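Local coordinates for protein PA0821 (Pseudomonas aeruginosa, PDB 7DRG) that probably serves as an immunity protein (antitoxin) of the type VI secretion system, neutralising a putative VRR-NUC domain effector encoded in the PAAR2 cluster, at residues Ala102-Glu105 with Asp106-Leu109; Phe162-Leu165 with Phe166-Ala170. One frame throughout, in Å; residues are numbered along the deposited sequence.

Interaction 1. Residues Ala102-Glu105 with Asp106-Leu109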
loop_
_atom_site.group_PDB
_atom_site.type_symbol
_atom_site.label_atom_id
_atom_site.label_comp_id
_atom_site.label_asym_id
_atom_site.label_seq_id
_atom_site.Cartn_x
_atom_site.Cartn_y
_atom_site.Cartn_z
ATOM N N ALA B 102 -40.550 -1.518 -20.889
ATOM C CA ALA B 102 -40.855 -0.122 -21.152
ATOM C C ALA B 102 -39.799 0.555 -22.013
ATOM O O ALA B 102 -39.877 1.773 -22.225
ATOM C CB ALA B 102 -41.007 0.637 -19.831
HETATM N N MSE B 103 -38.819 -0.197 -22.505
HETATM C CA MSE B 103 -37.691 0.381 -23.219
HETATM C C MSE B 103 -37.585 -0.163 -24.632
HETATM O O MSE B 103 -38.019 -1.281 -24.908
HETATM C CB MSE B 103 -36.396 0.121 -22.444
HETATM C CG MSE B 103 -36.488 0.588 -21.011
HETATM SE SE MSE B 103 -34.871 0.168 -19.994
HETATM C CE MSE B 103 -34.074 1.943 -19.935
ATOM N N ASP B 104 -37.032 0.639 -25.535
ATOM C CA ASP B 104 -36.765 0.181 -26.888
ATOM C C ASP B 104 -35.260 0.227 -27.149
ATOM O O ASP B 104 -34.451 0.470 -26.242
ATOM C CB ASP B 104 -37.566 0.989 -27.919
ATOM C CG ASP B 104 -37.267 2.487 -27.882
ATOM O OD1 ASP B 104 -36.188 2.906 -27.414
ATOM O OD2 ASP B 104 -38.143 3.263 -28.333
ATOM N N GLU B 105 -34.889 -0.015 -28.407
ATOM C CA GLU B 105 -33.486 -0.214 -28.741
ATOM C C GLU B 105 -32.644 1.037 -28.531
ATOM O O GLU B 105 -31.423 0.925 -28.389
ATOM C CB GLU B 105 -33.347 -0.698 -30.183
ATOM C CG GLU B 105 -33.871 0.272 -31.226
ATOM C CD GLU B 105 -35.275 -0.071 -31.703
ATOM O OE1 GLU B 105 -35.999 -0.802 -30.989
ATOM O OE2 GLU B 105 -35.650 0.383 -32.807
ATOM N N ASP B 106 -33.256 2.220 -28.496
ATOM C CA ASP B 106 -32.497 3.447 -28.292
ATOM C C ASP B 106 -32.404 3.872 -26.833
ATOM O O ASP B 106 -31.784 4.901 -26.543
ATOM C CB ASP B 106 -33.095 4.583 -29.128
ATOM C CG ASP B 106 -32.699 4.491 -30.584
ATOM O OD1 ASP B 106 -31.546 4.094 -30.860
ATOM O OD2 ASP B 106 -33.536 4.809 -31.453
ATOM N N ASP B 107 -32.982 3.112 -25.907
ATOM C CA ASP B 107 -32.784 3.397 -24.495
ATOM C C ASP B 107 -31.478 2.781 -24.001
ATOM O O ASP B 107 -31.007 1.768 -24.526
ATOM C CB ASP B 107 -33.956 2.868 -23.669
ATOM C CG ASP B 107 -35.217 3.683 -23.868
ATOM O OD1 ASP B 107 -35.137 4.929 -23.819
ATOM O OD2 ASP B 107 -36.286 3.077 -24.077
ATOM N N HIS B 108 -30.885 3.422 -22.997
ATOM C CA HIS B 108 -29.660 2.948 -22.366
ATOM C C HIS B 108 -30.017 2.040 -21.196
ATOM O O HIS B 108 -30.822 2.412 -20.340
ATOM C CB HIS B 108 -28.819 4.145 -21.903
ATOM C CG HIS B 108 -27.746 3.812 -20.910
ATOM N ND1 HIS B 108 -26.705 2.950 -21.186
ATOM C CD2 HIS B 108 -27.537 4.258 -19.648
ATOM C CE1 HIS B 108 -25.911 2.867 -20.133
ATOM N NE2 HIS B 108 -26.392 3.653 -19.186
ATOM N N LEU B 109 -29.443 0.839 -21.169
ATOM C CA LEU B 109 -29.678 -0.053 -20.041
ATOM C C LEU B 109 -28.819 0.394 -18.871
ATOM O O LEU B 109 -27.595 0.476 -18.997
ATOM C CB LEU B 109 -29.340 -1.496 -20.397
ATOM C CG LEU B 109 -30.013 -2.088 -21.622
ATOM C CD1 LEU B 109 -29.871 -3.587 -21.557
ATOM C CD2 LEU B 109 -31.456 -1.651 -21.678
HETATM O O HOH W 1 -36.778 5.198 -30.276
HETATM O O HOH W 2 -35.909 5.523 -26.843
#
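D104 and D107 face each other across a tight turn because of their first torsions: CG of D104 sits between its own backbone N and carbonyl carbon (chi1 59°), while CG of D107 is anti to its carbonyl carbon and beside its N (chi1 -72°). The D107 carboxylate thereby reaches back to the start of the turn, where OD2 accepts the backbone N-H of D104 at 2.9 Å. The donor comes on the anti side of that oxygen, moderately out of the carboxylate plane. In return, D107 N donates to D104 O at 3.0 Å, the bond that closes the type I beta turn running from D104 to D107. D106 N donates to D104 OD1 (3.2 Å) from well above the carboxylate plane, an Asx turn laid over the first part of the beta turn; aspartate suits the first position because its short carboxylate can accept this N-H. The price is a meeting of like charges: D104 OD1 and D107 OD2 lie 3.3 Å apart, with their carboxylate planes only 15° from parallel. The N-H donors probably soften this repulsion, as does a water that donates to D104 OD1 and, weakly, to D107 OD1. A second water donates a hydrogen bond to D104 OD2 and a weak one to D106 OD2. On the flank, selenomethionine M103 crosses D107 obliquely, its CB 3.4 Å from D107 OD2. Its unbranched apolar chain bends at chi3, putting SE beside L109 CD2 (4.2 Å) and CE against H108 O (3.3 Å). R55 NH2 hydrogen-bonds to D104 O and R133 NH1 to D106 O.

Interaction 2. Residues Phe162-Leu165 with Phe166-Ala170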
loop_
_atom_site.group_PDB
_atom_site.type_symbol
_atom_site.label_atom_id
_atom_site.label_comp_id
_atom_site.label_asym_id
_atom_site.label_seq_id
_atom_site.Cartn_x
_atom_site.Cartn_y
_atom_site.Cartn_z
ATOM N N PHE B 162 -21.114 -19.456 -7.919
ATOM C CA PHE B 162 -20.668 -18.343 -8.751
ATOM C C PHE B 162 -20.111 -18.848 -10.074
ATOM O O PHE B 162 -20.406 -18.294 -11.140
ATOM C CB PHE B 162 -19.624 -17.509 -8.003
ATOM C CG PHE B 162 -19.016 -16.418 -8.833
ATOM C CD1 PHE B 162 -17.957 -16.685 -9.686
ATOM C CD2 PHE B 162 -19.513 -15.123 -8.777
ATOM C CE1 PHE B 162 -17.407 -15.700 -10.468
ATOM C CE2 PHE B 162 -18.954 -14.122 -9.555
ATOM C CZ PHE B 162 -17.908 -14.409 -10.403
ATOM N N LEU B 163 -19.296 -19.904 -10.021
ATOM C CA LEU B 163 -18.739 -20.470 -11.239
ATOM C C LEU B 163 -19.842 -20.868 -12.219
ATOM O O LEU B 163 -19.757 -20.563 -13.414
ATOM C CB LEU B 163 -17.867 -21.671 -10.865
ATOM C CG LEU B 163 -17.312 -22.537 -11.985
ATOM C CD1 LEU B 163 -16.453 -21.711 -12.913
ATOM C CD2 LEU B 163 -16.516 -23.692 -11.370
ATOM N N GLN B 164 -20.898 -21.524 -11.724
ATOM C CA GLN B 164 -22.017 -21.891 -12.584
ATOM C C GLN B 164 -22.676 -20.661 -13.202
ATOM O O GLN B 164 -23.041 -20.672 -14.383
ATOM C CB GLN B 164 -23.043 -22.700 -11.787
ATOM C CG GLN B 164 -24.148 -23.287 -12.645
ATOM C CD GLN B 164 -23.655 -24.431 -13.514
ATOM O OE1 GLN B 164 -23.246 -25.480 -13.005
ATOM N NE2 GLN B 164 -23.673 -24.230 -14.827
ATOM N N LEU B 165 -22.835 -19.592 -12.421
ATOM C CA LEU B 165 -23.404 -18.361 -12.967
ATOM C C LEU B 165 -22.530 -17.805 -14.081
ATOM O O LEU B 165 -23.032 -17.404 -15.137
ATOM C CB LEU B 165 -23.580 -17.308 -11.867
ATOM C CG LEU B 165 -24.570 -17.569 -10.737
ATOM C CD1 LEU B 165 -24.529 -16.401 -9.754
ATOM C CD2 LEU B 165 -25.982 -17.783 -11.277
ATOM N N PHE B 166 -21.211 -17.753 -13.854
ATOM C CA PHE B 166 -20.321 -17.158 -14.845
ATOM C C PHE B 166 -20.395 -17.908 -16.170
ATOM O O PHE B 166 -20.472 -17.290 -17.241
ATOM C CB PHE B 166 -18.884 -17.119 -14.307
ATOM C CG PHE B 166 -17.966 -16.241 -15.102
ATOM C CD1 PHE B 166 -17.928 -14.875 -14.870
ATOM C CD2 PHE B 166 -17.139 -16.774 -16.079
ATOM C CE1 PHE B 166 -17.086 -14.063 -15.609
ATOM C CE2 PHE B 166 -16.297 -15.966 -16.813
ATOM C CZ PHE B 166 -16.269 -14.605 -16.572
ATOM N N ILE B 167 -20.402 -19.240 -16.117
ATOM C CA ILE B 167 -20.516 -20.029 -17.340
ATOM C C ILE B 167 -21.897 -19.858 -17.966
ATOM O O ILE B 167 -22.021 -19.688 -19.183
ATOM C CB ILE B 167 -20.207 -21.506 -17.049
ATOM C CG1 ILE B 167 -18.840 -21.660 -16.373
ATOM C CG2 ILE B 167 -20.293 -22.320 -18.332
ATOM C CD1 ILE B 167 -17.714 -20.974 -17.094
ATOM N N ASP B 168 -22.955 -19.922 -17.152
ATOM C CA ASP B 168 -24.308 -19.761 -17.679
ATOM C C ASP B 168 -24.477 -18.408 -18.352
ATOM O O ASP B 168 -25.099 -18.311 -19.417
ATOM C CB ASP B 168 -25.343 -19.919 -16.565
ATOM C CG ASP B 168 -25.557 -21.378 -16.161
ATOM O OD1 ASP B 168 -24.944 -22.265 -16.777
ATOM O OD2 ASP B 168 -26.331 -21.634 -15.212
ATOM N N PHE B 169 -23.923 -17.351 -17.746
ATOM C CA PHE B 169 -24.068 -16.018 -18.328
ATOM C C PHE B 169 -23.269 -15.902 -19.620
ATOM O O PHE B 169 -23.732 -15.298 -20.596
ATOM C CB PHE B 169 -23.599 -14.929 -17.346
ATOM C CG PHE B 169 -24.407 -14.817 -16.073
ATOM C CD1 PHE B 169 -25.498 -15.626 -15.818
ATOM C CD2 PHE B 169 -24.054 -13.860 -15.123
ATOM C CE1 PHE B 169 -26.215 -15.508 -14.645
ATOM C CE2 PHE B 169 -24.769 -13.734 -13.946
ATOM C CZ PHE B 169 -25.851 -14.547 -13.705
ATOM N N ALA B 170 -22.055 -16.458 -19.636
ATOM C CA ALA B 170 -21.250 -16.438 -20.851
ATOM C C ALA B 170 -21.980 -17.137 -21.984
ATOM O O ALA B 170 -21.974 -16.667 -23.129
ATOM C CB ALA B 170 -19.903 -17.111 -20.595
#
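The ring of F169 carries L165 on one of its faces: L165 O lies 3.0 Å above the ring plane, displaced toward the rim, and L165 CB sits over the ring in a CH-pi contact, 4.3 Å from the centroid. The two side chains run side by side and point the same way, so CD2 of L165 also reaches CZ of F169 at 4.0 Å. In F169, chi1 (-64°) points the ring back toward the preceding turn, and chi2 (-1°) turns a face onto L165 O. One turn earlier, F162 and F166 meet more loosely, with F162 CE1 approaching F166 CB obliquely. These are i to i+4 pairs of helix 161-173, whose backbone bonds include F169 N to L165 O at 2.8 Å and F166 N to F162 O. Large apolar residues suit these positions because the helix packs on strands 144-151 and 233-237: F148 meets the rings of both F162 and F169, and L233 touches F162 and F166. L165 and F169 also reach helix 52-69. L163 CD1 and I167 CG1 add another apolar pair at 4.2 Å, near L358. Q164 and D168, partly exposed, make the polar flank. The Q164 chain bends at chi2, bringing NE2 to D168 OD1 at 3.0 Å; the acceptor lies close to the amide plane, but the nitrogen stands above the carboxylate plane, the two groups being turned 41° apart. Glutamine is long enough to reach one turn along the helix and donate its NH2 to D168, whose OD1 also forms a salt bridge with R171, so two donors share that oxygen.

In the fold
Interactions 1 and 2 follow one another along the chain and do not touch: their centres are 25 Å apart and their nearest atoms about 13 Å. The turn at 102-109 is a surface feature leading from helix 96-101 into strand 109-114, and the centre of interaction 1 lies about 25 Å from the centre of the chain; helix residues 162-170 form a buried contact, the centre of interaction 2 lying about 13 Å from the centre of the chain. Helix 52-69 links them, touching interaction 1 through R55 and L58 and interaction 2 through C61, E64 and L68. Strand pairing gives a second route: 109-114 pairs with 126-131, which pairs with 144-151, the strand that packs against helix 161-173.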